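PDB 3ZXY: subtilisin-like protein from Prochloron didemni, which probably cleaves peptide bonds as a serine endopeptidase of the subtilisin (S8) family, this chain being the protease domain of a longer protein. Local coordinates for residues I10-L15 / A106-I111; A56-G61 / P68-Q73; Q135-L140 / D236-R241; Q186-P191 / C262-L267. The protein carries 1 engineered substitution. All coordinates share one frame; numbering follows the deposited sequence.

Contact 1: residues I10-L15 / A106-I111; sequences IRVAIL and AHIINI
H107 turns its ring edge to the backbone of R11: ND1 accepts from R11 N at 3.0 Å, almost straight and close to the ring plane. With CG beside its backbone N (chi1 -66°), the ring stands between two side chains. I10 crosses it at about a right angle and lays CD1 over a face, a CH-pi contact 4.1 Å from the centroid. H107 CE1 lies over one face of the R11 guanidinium, 3.3 Å from NH2, the planes 37° apart; R11 NE bonds to G105 O. Beyond, strands 11-16 and 108-111 pair in parallel as sheet neighbours of the subtilisin-like fold, A13 N giving to I108 O and N110 N to A13 O, both 2.8 Å. On the face of A13 and I109, L15 crosses I109 and sets CD2 3.6 Å from I109 CG2, against helix 91-103. On the other face I14, close to the predicted charge-relay residue D16, lies alongside N110, whose OD1 bonds to S218 OG. Replacing H107 by alanine would probably strip R11 N of its ring acceptor and I10 CD1 of the ring face it covers. Because ND1 accepts, the ring is probably neutral with its proton on NE2, which suits an arginine at CE1.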
loop_
_atom_site.group_PDB
_atom_site.type_symbol
_atom_site.label_atom_id
_atom_site.label_comp_id
_atom_site.label_asym_id
_atom_site.label_seq_id
_atom_site.Cartn_x
_atom_site.Cartn_y
_atom_site.Cartn_z
ATOM N N ILE A 10 13.811 -2.433 6.911
ATOM C CA ILE A 10 12.386 -2.657 6.670
ATOM C C ILE A 10 12.150 -2.832 5.180
ATOM O O ILE A 10 12.549 -1.988 4.377
ATOM C CB ILE A 10 11.539 -1.490 7.225
ATOM C CG1 ILE A 10 11.767 -1.385 8.731
ATOM C CG2 ILE A 10 10.053 -1.658 6.886
ATOM C CD1 ILE A 10 11.463 -2.640 9.536
ATOM N N ARG A 11 11.476 -3.922 4.828
ATOM C CA ARG A 11 11.220 -4.289 3.436
ATOM C C ARG A 11 9.760 -4.105 3.081
ATOM O O ARG A 11 8.876 -4.651 3.743
ATOM C CB ARG A 11 11.653 -5.736 3.197
ATOM C CG ARG A 11 13.152 -5.922 3.386
ATOM C CD ARG A 11 13.560 -7.383 3.441
ATOM N NE ARG A 11 13.271 -8.029 4.727
ATOM C CZ ARG A 11 14.001 -7.955 5.838
ATOM N NH1 ARG A 11 15.133 -7.233 5.922
ATOM N NH2 ARG A 11 13.590 -8.634 6.910
ATOM N N VAL A 12 9.531 -3.328 2.033
ATOM C CA VAL A 12 8.187 -3.031 1.549
ATOM C C VAL A 12 8.084 -3.584 0.131
ATOM O O VAL A 12 8.857 -3.195 -0.743
ATOM C CB VAL A 12 7.929 -1.520 1.509
ATOM C CG1 VAL A 12 6.521 -1.224 1.033
ATOM C CG2 VAL A 12 8.210 -0.892 2.864
ATOM N N ALA A 13 7.146 -4.498 -0.082
ATOM C CA ALA A 13 6.905 -5.074 -1.407
ATOM C C ALA A 13 5.784 -4.325 -2.105
ATOM O O ALA A 13 4.772 -3.996 -1.472
ATOM C CB ALA A 13 6.555 -6.538 -1.292
ATOM N N ILE A 14 5.984 -4.044 -3.389
ATOM C CA ILE A 14 4.987 -3.417 -4.241
ATOM C C ILE A 14 4.538 -4.503 -5.211
ATOM O O ILE A 14 5.317 -4.944 -6.048
ATOM C CB ILE A 14 5.585 -2.250 -5.060
ATOM C CG1 ILE A 14 6.256 -1.222 -4.148
ATOM C CG2 ILE A 14 4.511 -1.612 -5.952
ATOM C CD1 ILE A 14 5.317 -0.537 -3.186
ATOM N N LEU A 15 3.275 -4.923 -5.102
ATOM C CA LEU A 15 2.692 -5.902 -6.001
ATOM C C LEU A 15 1.785 -5.117 -6.922
ATOM O O LEU A 15 0.653 -4.782 -6.573
ATOM C CB LEU A 15 1.901 -6.954 -5.223
ATOM C CG LEU A 15 2.730 -8.104 -4.641
ATOM C CD1 LEU A 15 3.876 -7.651 -3.744
ATOM C CD2 LEU A 15 1.789 -9.040 -3.894
ATOM N N ALA A 106 9.380 -9.616 3.053
ATOM C CA ALA A 106 8.599 -8.390 3.146
ATOM C C ALA A 106 8.020 -8.231 4.548
ATOM O O ALA A 106 7.551 -9.201 5.138
ATOM C CB ALA A 106 7.453 -8.388 2.128
ATOM N N HIS A 107 8.037 -7.002 5.060
ATOM C CA HIS A 107 7.276 -6.632 6.263
ATOM C C HIS A 107 5.900 -6.117 5.906
ATOM O O HIS A 107 4.943 -6.306 6.656
ATOM C CB HIS A 107 7.996 -5.537 7.046
ATOM C CG HIS A 107 9.290 -5.974 7.628
ATOM N ND1 HIS A 107 10.470 -5.729 7.033
ATOM C CD2 HIS A 107 9.571 -6.648 8.803
ATOM C CE1 HIS A 107 11.456 -6.245 7.769
ATOM N NE2 HIS A 107 10.914 -6.808 8.865
ATOM N N ILE A 108 5.815 -5.419 4.773
ATOM C CA ILE A 108 4.599 -4.791 4.283
ATOM C C ILE A 108 4.467 -5.171 2.819
ATOM O O ILE A 108 5.468 -5.201 2.092
ATOM C CB ILE A 108 4.663 -3.248 4.407
ATOM C CG1 ILE A 108 4.668 -2.826 5.869
ATOM C CG2 ILE A 108 3.505 -2.568 3.661
ATOM C CD1 ILE A 108 5.274 -1.454 6.073
ATOM N N ILE A 109 3.243 -5.506 2.419
ATOM C CA ILE A 109 2.906 -5.818 1.022
ATOM C C ILE A 109 1.820 -4.831 0.599
ATOM O O ILE A 109 0.718 -4.842 1.135
ATOM C CB ILE A 109 2.429 -7.279 0.874
ATOM C CG1 ILE A 109 3.554 -8.240 1.260
ATOM C CG2 ILE A 109 1.970 -7.567 -0.566
ATOM C CD1 ILE A 109 3.156 -9.708 1.254
ATOM N N ASN A 110 2.164 -3.957 -0.335
ATOM C CA ASN A 110 1.210 -2.981 -0.889
ATOM C C ASN A 110 0.516 -3.599 -2.089
ATOM O O ASN A 110 1.176 -3.981 -3.054
ATOM C CB ASN A 110 1.968 -1.719 -1.322
ATOM C CG ASN A 110 1.058 -0.605 -1.820
ATOM O OD1 ASN A 110 0.745 0.320 -1.070
ATOM N ND2 ASN A 110 0.595 -0.694 -3.079
ATOM N N ILE A 111 -0.808 -3.688 -2.032
ATOM C CA ILE A 111 -1.595 -4.163 -3.190
ATOM C C ILE A 111 -2.635 -3.098 -3.538
ATOM O O ILE A 111 -3.726 -3.046 -2.966
ATOM C CB ILE A 111 -2.277 -5.506 -2.908
ATOM C CG1 ILE A 111 -1.246 -6.559 -2.494
ATOM C CG2 ILE A 111 -3.071 -5.971 -4.129
ATOM C CD1 ILE A 111 -1.826 -7.938 -2.248
HETATM O O HOH W 1 0.337 -2.257 -5.534
#

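Contact 2: residues A56-G61 / P68-Q73; sequences ASIIFG and PGIAPQ
The carbonyls of I58 and I59 meet I70 and A71 where helix 47-60 of the subtilisin-like fold, carrying the predicted charge-relay residue H51, ends against its own following loop. The tight part is backbone against backbone. I58 O takes I70 N at 3.0 Å, and I59 O takes A71 N at 2.9 Å with the donor in the carbonyl plane. G69 is pressed into this end with CA 3.3 Å from I58 O; a beta carbon there would run into the oxygens of I59 and G61. G69 N gives to G61 O at 2.7 Å from well above the carbonyl plane. Apolar branches seal the inner side. I58 and I70 lie side by side, CG2 to CD1 4.1 Å, next to helix 210-230. I59 CG1 sits beside its backbone N (chi1 -57°), which sends CG2 over the centre of one F60 ring face and also near A71 CB. That ring packs on V12 and I14 of strand 11-16. The outer side is looser and wetter. A second water donates to G69 O and weakly to G61 O, while at exposed P68 the first donates to I58 O at 2.8 Å and to P68 O at 2.9 Å.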
loop_
_atom_site.group_PDB
_atom_site.type_symbol
_atom_site.label_atom_id
_atom_site.label_comp_id
_atom_site.label_asym_id
_atom_site.label_seq_id
_atom_site.Cartn_x
_atom_site.Cartn_y
_atom_site.Cartn_z
ATOM N N ALA A 56 4.870 2.929 -6.884
ATOM C CA ALA A 56 6.192 2.730 -6.291
ATOM C C ALA A 56 6.810 4.069 -5.933
ATOM O O ALA A 56 7.436 4.191 -4.865
ATOM C CB ALA A 56 7.116 1.946 -7.214
ATOM N N SER A 57 6.602 5.082 -6.770
ATOM C CA SER A 57 7.243 6.383 -6.552
ATOM C C SER A 57 6.721 7.082 -5.293
ATOM O O SER A 57 7.448 7.829 -4.645
ATOM C CB SER A 57 7.098 7.276 -7.785
ATOM O OG SER A 57 5.777 7.739 -7.987
ATOM N N ILE A 58 5.467 6.838 -4.944
ATOM C CA ILE A 58 4.871 7.448 -3.753
ATOM C C ILE A 58 5.625 7.043 -2.493
ATOM O O ILE A 58 5.762 7.842 -1.553
ATOM C CB ILE A 58 3.360 7.112 -3.657
ATOM C CG1 ILE A 58 2.590 7.866 -4.737
ATOM C CG2 ILE A 58 2.797 7.466 -2.281
ATOM C CD1 ILE A 58 1.208 7.280 -4.998
ATOM N N ILE A 59 6.120 5.810 -2.477
ATOM C CA ILE A 59 6.871 5.285 -1.334
ATOM C C ILE A 59 8.365 5.537 -1.493
ATOM O O ILE A 59 9.018 6.010 -0.568
ATOM C CB ILE A 59 6.607 3.770 -1.141
ATOM C CG1 ILE A 59 5.099 3.538 -0.973
ATOM C CG2 ILE A 59 7.406 3.208 0.043
ATOM C CD1 ILE A 59 4.688 2.081 -0.975
ATOM N N PHE A 60 8.921 5.222 -2.666
ATOM C CA PHE A 60 10.381 5.160 -2.832
ATOM C C PHE A 60 11.021 6.306 -3.597
ATOM O O PHE A 60 12.244 6.323 -3.749
ATOM C CB PHE A 60 10.780 3.832 -3.481
ATOM C CG PHE A 60 10.419 2.637 -2.645
ATOM C CD1 PHE A 60 11.115 2.380 -1.459
ATOM C CD2 PHE A 60 9.403 1.782 -3.034
ATOM C CE1 PHE A 60 10.787 1.284 -0.669
ATOM C CE2 PHE A 60 9.078 0.690 -2.233
ATOM C CZ PHE A 60 9.762 0.459 -1.069
ATOM N N GLY A 61 10.235 7.253 -4.090
ATOM C CA GLY A 61 10.815 8.434 -4.720
ATOM C C GLY A 61 11.785 9.120 -3.768
ATOM O O GLY A 61 11.543 9.197 -2.563
ATOM N N PRO A 68 9.186 13.215 -4.331
ATOM C CA PRO A 68 9.665 12.844 -2.996
ATOM C C PRO A 68 8.762 11.767 -2.410
ATOM O O PRO A 68 7.553 11.939 -2.351
ATOM C CB PRO A 68 9.583 14.149 -2.204
ATOM C CG PRO A 68 9.584 15.224 -3.212
ATOM C CD PRO A 68 8.964 14.668 -4.459
ATOM N N GLY A 69 9.359 10.659 -2.001
ATOM C CA GLY A 69 8.612 9.527 -1.473
ATOM C C GLY A 69 8.504 9.590 0.035
ATOM O O GLY A 69 9.183 10.365 0.690
ATOM N N ILE A 70 7.636 8.746 0.571
ATOM C CA ILE A 70 7.377 8.705 2.005
ATOM C C ILE A 70 8.431 7.936 2.800
ATOM O O ILE A 70 8.778 8.332 3.921
ATOM C CB ILE A 70 5.982 8.113 2.249
ATOM C CG1 ILE A 70 4.921 9.074 1.704
ATOM C CG2 ILE A 70 5.747 7.805 3.727
ATOM C CD1 ILE A 70 3.549 8.452 1.587
ATOM N N ALA A 71 8.967 6.856 2.229
ATOM C CA ALA A 71 9.919 6.017 2.948
ATOM C C ALA A 71 11.080 5.684 2.029
ATOM O O ALA A 71 11.350 4.527 1.739
ATOM C CB ALA A 71 9.225 4.759 3.486
ATOM N N PRO A 72 11.798 6.727 1.587
ATOM C CA PRO A 72 12.811 6.545 0.558
ATOM C C PRO A 72 13.982 5.666 0.956
ATOM O O PRO A 72 14.690 5.186 0.073
ATOM C CB PRO A 72 13.305 7.976 0.293
ATOM C CG PRO A 72 12.971 8.735 1.526
ATOM C CD PRO A 72 11.672 8.139 1.981
ATOM N N GLN A 73 14.228 5.492 2.256
ATOM C CA GLN A 73 15.355 4.678 2.706
ATOM C C GLN A 73 15.007 3.223 3.009
ATOM O O GLN A 73 15.895 2.425 3.293
ATOM C CB GLN A 73 16.017 5.325 3.920
ATOM C CG GLN A 73 16.814 6.547 3.538
ATOM C CD GLN A 73 17.624 7.100 4.685
ATOM O OE1 GLN A 73 17.872 6.411 5.679
ATOM N NE2 GLN A 73 18.046 8.350 4.557
HETATM O O HOH W 2 5.059 10.566 -1.926
HETATM O O HOH W 3 11.624 11.532 -0.052
#

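Contact 3: residues Q135-L140 / D236-R241; sequences QNNVLL and DPQKVR
The N137 amide spans the start of helix 237-247 with both its polar atoms. OD1 accepts from Q238 N at 2.9 Å, in the carbonyl plane on a lone pair, while ND2 donates to D236 OD1, also at 2.9 Å. Amide and carboxylate stand nearly perpendicular, 87° apart, and ND2 reaches OD1 from above the carboxylate plane. P237 lays CD against the N137 amide and CG 3.2 Å from the backbone O of N137, and its CB meets L139 CB at 3.7 Å. L139 crosses R241 at about a right angle, CD1 against CD at 3.7 Å on the extended arginine chain. One step out, N137 has positive phi (52°) as the C-prime residue of a Schellman motif closing helix 124-135, and with CG anti to the backbone N (chi1 -163°) the amide reaches the N terminus of helix 237-247. D236 is the N-cap there: OD1 also takes K239 N, at 3.2 Å. Farther out, Q238 NE2 bonds to A160 O and R241 NE to V161 O, beside strand 162-167. Two N-H groups thus grip D236 OD1 from opposite faces of its plane, which at a helix N terminus would probably stabilise the carboxylate's negative charge.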
loop_
_atom_site.group_PDB
_atom_site.type_symbol
_atom_site.label_atom_id
_atom_site.label_comp_id
_atom_site.label_asym_id
_atom_site.label_seq_id
_atom_site.Cartn_x
_atom_site.Cartn_y
_atom_site.Cartn_z
ATOM N N GLN A 135 0.040 -15.350 9.521
ATOM C CA GLN A 135 0.860 -16.262 10.315
ATOM C C GLN A 135 2.334 -15.825 10.441
ATOM O O GLN A 135 2.994 -16.159 11.431
ATOM C CB GLN A 135 0.760 -17.672 9.753
ATOM C CG GLN A 135 -0.646 -18.237 9.875
ATOM C CD GLN A 135 -0.794 -19.553 9.147
ATOM O OE1 GLN A 135 -0.950 -19.585 7.920
ATOM N NE2 GLN A 135 -0.753 -20.647 9.895
ATOM N N ASN A 136 2.835 -15.080 9.456
ATOM C CA ASN A 136 4.218 -14.587 9.449
ATOM C C ASN A 136 4.372 -13.125 9.881
ATOM O O ASN A 136 5.471 -12.560 9.800
ATOM C CB ASN A 136 4.825 -14.761 8.057
ATOM C CG ASN A 136 5.244 -16.194 7.786
ATOM O OD1 ASN A 136 6.373 -16.599 8.093
ATOM N ND2 ASN A 136 4.327 -16.980 7.266
ATOM N N ASN A 137 3.278 -12.534 10.350
ATOM C CA ASN A 137 3.256 -11.119 10.734
ATOM C C ASN A 137 3.785 -10.177 9.638
ATOM O O ASN A 137 4.705 -9.374 9.850
ATOM C CB ASN A 137 3.994 -10.910 12.055
ATOM C CG ASN A 137 3.663 -9.584 12.712
ATOM O OD1 ASN A 137 2.776 -8.849 12.259
ATOM N ND2 ASN A 137 4.385 -9.269 13.777
ATOM N N VAL A 138 3.184 -10.303 8.462
ATOM C CA VAL A 138 3.458 -9.451 7.314
ATOM C C VAL A 138 2.174 -8.668 7.081
ATOM O O VAL A 138 1.106 -9.271 6.994
ATOM C CB VAL A 138 3.794 -10.302 6.071
ATOM C CG1 VAL A 138 3.942 -9.432 4.824
ATOM C CG2 VAL A 138 5.039 -11.148 6.320
ATOM N N LEU A 139 2.246 -7.350 6.995
ATOM C CA LEU A 139 1.033 -6.542 6.837
ATOM C C LEU A 139 0.695 -6.299 5.374
ATOM O O LEU A 139 1.497 -5.727 4.633
ATOM C CB LEU A 139 1.216 -5.194 7.528
ATOM C CG LEU A 139 0.100 -4.175 7.349
ATOM C CD1 LEU A 139 -1.210 -4.709 7.915
ATOM C CD2 LEU A 139 0.478 -2.859 8.023
ATOM N N LEU A 140 -0.492 -6.738 4.963
ATOM C CA LEU A 140 -1.006 -6.459 3.633
ATOM C C LEU A 140 -1.822 -5.167 3.723
ATOM O O LEU A 140 -2.707 -5.060 4.571
ATOM C CB LEU A 140 -1.880 -7.633 3.162
ATOM C CG LEU A 140 -2.030 -7.826 1.653
ATOM C CD1 LEU A 140 -2.597 -9.203 1.308
ATOM C CD2 LEU A 140 -2.887 -6.718 1.094
ATOM N N ASP A 236 6.956 -5.091 14.094
ATOM C CA ASP A 236 5.696 -5.800 14.333
ATOM C C ASP A 236 4.617 -5.195 13.445
ATOM O O ASP A 236 3.907 -4.257 13.846
ATOM C CB ASP A 236 5.328 -5.687 15.815
ATOM C CG ASP A 236 4.156 -6.569 16.222
ATOM O OD1 ASP A 236 3.396 -7.055 15.350
ATOM O OD2 ASP A 236 3.980 -6.757 17.471
ATOM N N PRO A 237 4.520 -5.697 12.210
ATOM C CA PRO A 237 3.596 -5.131 11.252
ATOM C C PRO A 237 2.144 -5.142 11.704
ATOM O O PRO A 237 1.429 -4.157 11.453
ATOM C CB PRO A 237 3.832 -5.982 9.999
ATOM C CG PRO A 237 5.304 -6.288 10.108
ATOM C CD PRO A 237 5.482 -6.609 11.566
ATOM N N GLN A 238 1.686 -6.211 12.349
ATOM C CA GLN A 238 0.305 -6.229 12.822
ATOM C C GLN A 238 0.061 -5.222 13.943
ATOM O O GLN A 238 -1.018 -4.662 14.048
ATOM C CB GLN A 238 -0.159 -7.635 13.203
ATOM C CG GLN A 238 -0.519 -8.491 11.989
ATOM C CD GLN A 238 -1.727 -7.950 11.210
ATOM O OE1 GLN A 238 -2.714 -7.507 11.801
ATOM N NE2 GLN A 238 -1.642 -7.981 9.890
ATOM N N LYS A 239 1.064 -4.953 14.759
ATOM C CA LYS A 239 0.944 -3.893 15.759
ATOM C C LYS A 239 0.835 -2.533 15.084
ATOM O O LYS A 239 0.074 -1.658 15.536
ATOM C CB LYS A 239 2.144 -3.895 16.720
ATOM C CG LYS A 239 2.033 -2.852 17.828
ATOM C CD LYS A 239 3.172 -2.994 18.820
ATOM C CE LYS A 239 2.989 -2.094 20.045
ATOM N NZ LYS A 239 4.243 -2.041 20.850
ATOM N N VAL A 240 1.604 -2.326 14.016
ATOM C CA VAL A 240 1.530 -1.071 13.288
ATOM C C VAL A 240 0.133 -0.869 12.692
ATOM O O VAL A 240 -0.428 0.236 12.745
ATOM C CB VAL A 240 2.647 -0.982 12.234
ATOM C CG1 VAL A 240 2.338 0.109 11.212
ATOM C CG2 VAL A 240 4.009 -0.788 12.921
ATOM N N ARG A 241 -0.457 -1.928 12.149
ATOM C CA ARG A 241 -1.852 -1.851 11.727
ATOM C C ARG A 241 -2.776 -1.391 12.857
ATOM O O ARG A 241 -3.634 -0.532 12.675
ATOM C CB ARG A 241 -2.319 -3.207 11.208
ATOM C CG ARG A 241 -3.772 -3.262 10.772
ATOM C CD ARG A 241 -4.061 -4.666 10.297
ATOM N NE ARG A 241 -5.421 -4.970 9.972
ATOM C CZ ARG A 241 -6.318 -5.529 10.772
ATOM N NH1 ARG A 241 -6.078 -5.786 12.064
ATOM N NH2 ARG A 241 -7.503 -5.824 10.262
#

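Contact 4: residues Q186-P191 / C262-L267; sequences QGILAP and CLAGRL
Peptide groups, not rings, are the flat units that meet here, with G187 and L189 facing A264, G265 and L267. The G187 carbonyl takes A264 N at 2.8 Å, the donor tilted 28° from its plane, and the same oxygen touches L263 CB and A264 CB. L189 uses both backbone polar atoms: its N gives to G265 O at 2.9 Å, and its O receives L267 N nearly head-on. C262-L267 therefore runs beside strand 187-191, the outermost on this side of the parallel sheet, with a single bridge from L189 to R266. The L189 side chain packs against the type II' turn C262-G265, crossing L263 at about a right angle with CD2 3.8 Å from L263 CD1, while CG lies 3.8 Å from C262 O. On the opposite face I188 CD1 meets L267 CD1 at 4.0 Å. Cutting L189 back to an alanine would probably leave L263 CD1 without its mate and open a gap between strand and turn. C262 is disulfide-bonded to C251 and R266 NH2 bonds to P250 O, so a covalent and a polar tie hold the C262-L267 loop from outside, while the contact itself rests on backbone bonds and apolar branches.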
loop_
_atom_site.group_PDB
_atom_site.type_symbol
_atom_site.label_atom_id
_atom_site.label_comp_id
_atom_site.label_asym_id
_atom_site.label_seq_id
_atom_site.Cartn_x
_atom_site.Cartn_y
_atom_site.Cartn_z
ATOM N N GLN A 186 -11.577 -2.388 9.564
ATOM C CA GLN A 186 -10.181 -2.507 9.148
ATOM C C GLN A 186 -9.752 -1.563 8.042
ATOM O O GLN A 186 -8.678 -1.744 7.450
ATOM C CB GLN A 186 -9.841 -3.956 8.803
ATOM C CG GLN A 186 -10.466 -4.498 7.528
ATOM C CD GLN A 186 -10.208 -5.983 7.357
ATOM O OE1 GLN A 186 -10.348 -6.750 8.317
ATOM N NE2 GLN A 186 -9.861 -6.396 6.151
ATOM N N GLY A 187 -10.564 -0.552 7.762
ATOM C CA GLY A 187 -10.230 0.414 6.728
ATOM C C GLY A 187 -9.942 1.790 7.303
ATOM O O GLY A 187 -10.536 2.194 8.291
ATOM N N ILE A 188 -9.025 2.501 6.655
ATOM C CA ILE A 188 -8.761 3.886 6.984
ATOM C C ILE A 188 -8.741 4.716 5.709
ATOM O O ILE A 188 -8.447 4.198 4.638
ATOM C CB ILE A 188 -7.454 4.077 7.801
ATOM C CG1 ILE A 188 -6.236 3.594 7.048
ATOM C CG2 ILE A 188 -7.621 3.449 9.184
ATOM C CD1 ILE A 188 -4.972 4.018 7.801
ATOM N N LEU A 189 -9.048 5.988 5.852
ATOM C CA LEU A 189 -8.982 6.921 4.724
ATOM C C LEU A 189 -7.615 7.572 4.658
ATOM O O LEU A 189 -7.079 8.049 5.672
ATOM C CB LEU A 189 -10.044 8.020 4.847
ATOM C CG LEU A 189 -11.516 7.607 4.819
ATOM C CD1 LEU A 189 -12.404 8.825 5.051
ATOM C CD2 LEU A 189 -11.866 6.932 3.486
ATOM N N ALA A 190 -7.065 7.662 3.455
ATOM C CA ALA A 190 -5.816 8.380 3.253
ATOM C C ALA A 190 -5.979 9.281 2.034
ATOM O O ALA A 190 -6.920 9.125 1.254
ATOM C CB ALA A 190 -4.639 7.413 3.094
ATOM N N PRO A 191 -5.083 10.263 1.861
ATOM C CA PRO A 191 -5.246 11.174 0.740
ATOM C C PRO A 191 -5.262 10.419 -0.574
ATOM O O PRO A 191 -4.384 9.584 -0.809
ATOM C CB PRO A 191 -4.007 12.075 0.843
ATOM C CG PRO A 191 -3.673 12.050 2.276
ATOM C CD PRO A 191 -3.972 10.657 2.743
ATOM N N CYS A 262 -16.612 7.178 6.643
ATOM C CA CYS A 262 -15.350 7.502 7.307
ATOM C C CYS A 262 -14.482 6.241 7.592
ATOM O O CYS A 262 -13.319 6.356 7.947
ATOM C CB CYS A 262 -15.641 8.248 8.603
ATOM S SG CYS A 262 -14.243 9.227 9.180
ATOM N N LEU A 263 -15.072 5.057 7.421
ATOM C CA LEU A 263 -14.412 3.785 7.715
ATOM C C LEU A 263 -14.026 3.786 9.188
ATOM O O LEU A 263 -14.827 4.262 10.015
ATOM C CB LEU A 263 -13.244 3.520 6.778
ATOM C CG LEU A 263 -13.528 3.734 5.278
ATOM C CD1 LEU A 263 -12.322 3.289 4.469
ATOM C CD2 LEU A 263 -14.801 3.021 4.812
ATOM N N ALA A 264 -12.851 3.268 9.547
ATOM C CA ALA A 264 -12.421 3.364 10.936
ATOM C C ALA A 264 -11.954 4.763 11.290
ATOM O O ALA A 264 -11.749 5.068 12.477
ATOM C CB ALA A 264 -11.330 2.352 11.226
ATOM N N GLY A 265 -11.752 5.602 10.274
ATOM C CA GLY A 265 -11.296 6.960 10.455
ATOM C C GLY A 265 -10.270 7.408 9.445
ATOM O O GLY A 265 -9.862 6.661 8.553
ATOM N N ARG A 266 -9.833 8.651 9.601
ATOM C CA ARG A 266 -8.825 9.242 8.758
ATOM C C ARG A 266 -7.409 8.988 9.266
ATOM O O ARG A 266 -7.156 9.108 10.480
ATOM C CB ARG A 266 -9.048 10.746 8.728
ATOM C CG ARG A 266 -10.383 11.137 8.132
ATOM C CD ARG A 266 -10.512 12.634 8.178
ATOM N NE ARG A 266 -10.846 13.106 9.517
ATOM C CZ ARG A 266 -10.232 14.092 10.177
ATOM N NH1 ARG A 266 -9.198 14.751 9.659
ATOM N NH2 ARG A 266 -10.678 14.436 11.382
ATOM N N LEU A 267 -6.492 8.698 8.350
ATOM C CA LEU A 267 -5.085 8.511 8.669
ATOM C C LEU A 267 -4.577 9.668 9.519
ATOM O O LEU A 267 -4.757 10.834 9.186
ATOM C CB LEU A 267 -4.266 8.438 7.388
ATOM C CG LEU A 267 -2.755 8.330 7.513
ATOM C CD1 LEU A 267 -2.348 7.033 8.185
ATOM C CD2 LEU A 267 -2.169 8.470 6.095
#

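In the fold
From the N terminus, the first sheet strand meets its neighbour 90 residues later in contact 1, and the long loop so closed contains contact 2, a short return where helix 47-60 gives way to the loop before strand 75-80. The two touch, I59 and F60 packing on V12 and I14. Strand 108-111 then hands on to strand 139-143 through probable hydrogen bonds between I109 N and L139 O and between L139 N and H107 O. Contact 3 follows in series and crosses contact 4, their segments alternating along the chain: strand 139-143, edge strand 187-191, helix 237-247, then the loop before helix 269-278. Together the contacts tie the sheet's centre and one edge to surrounding helices and to that last loop.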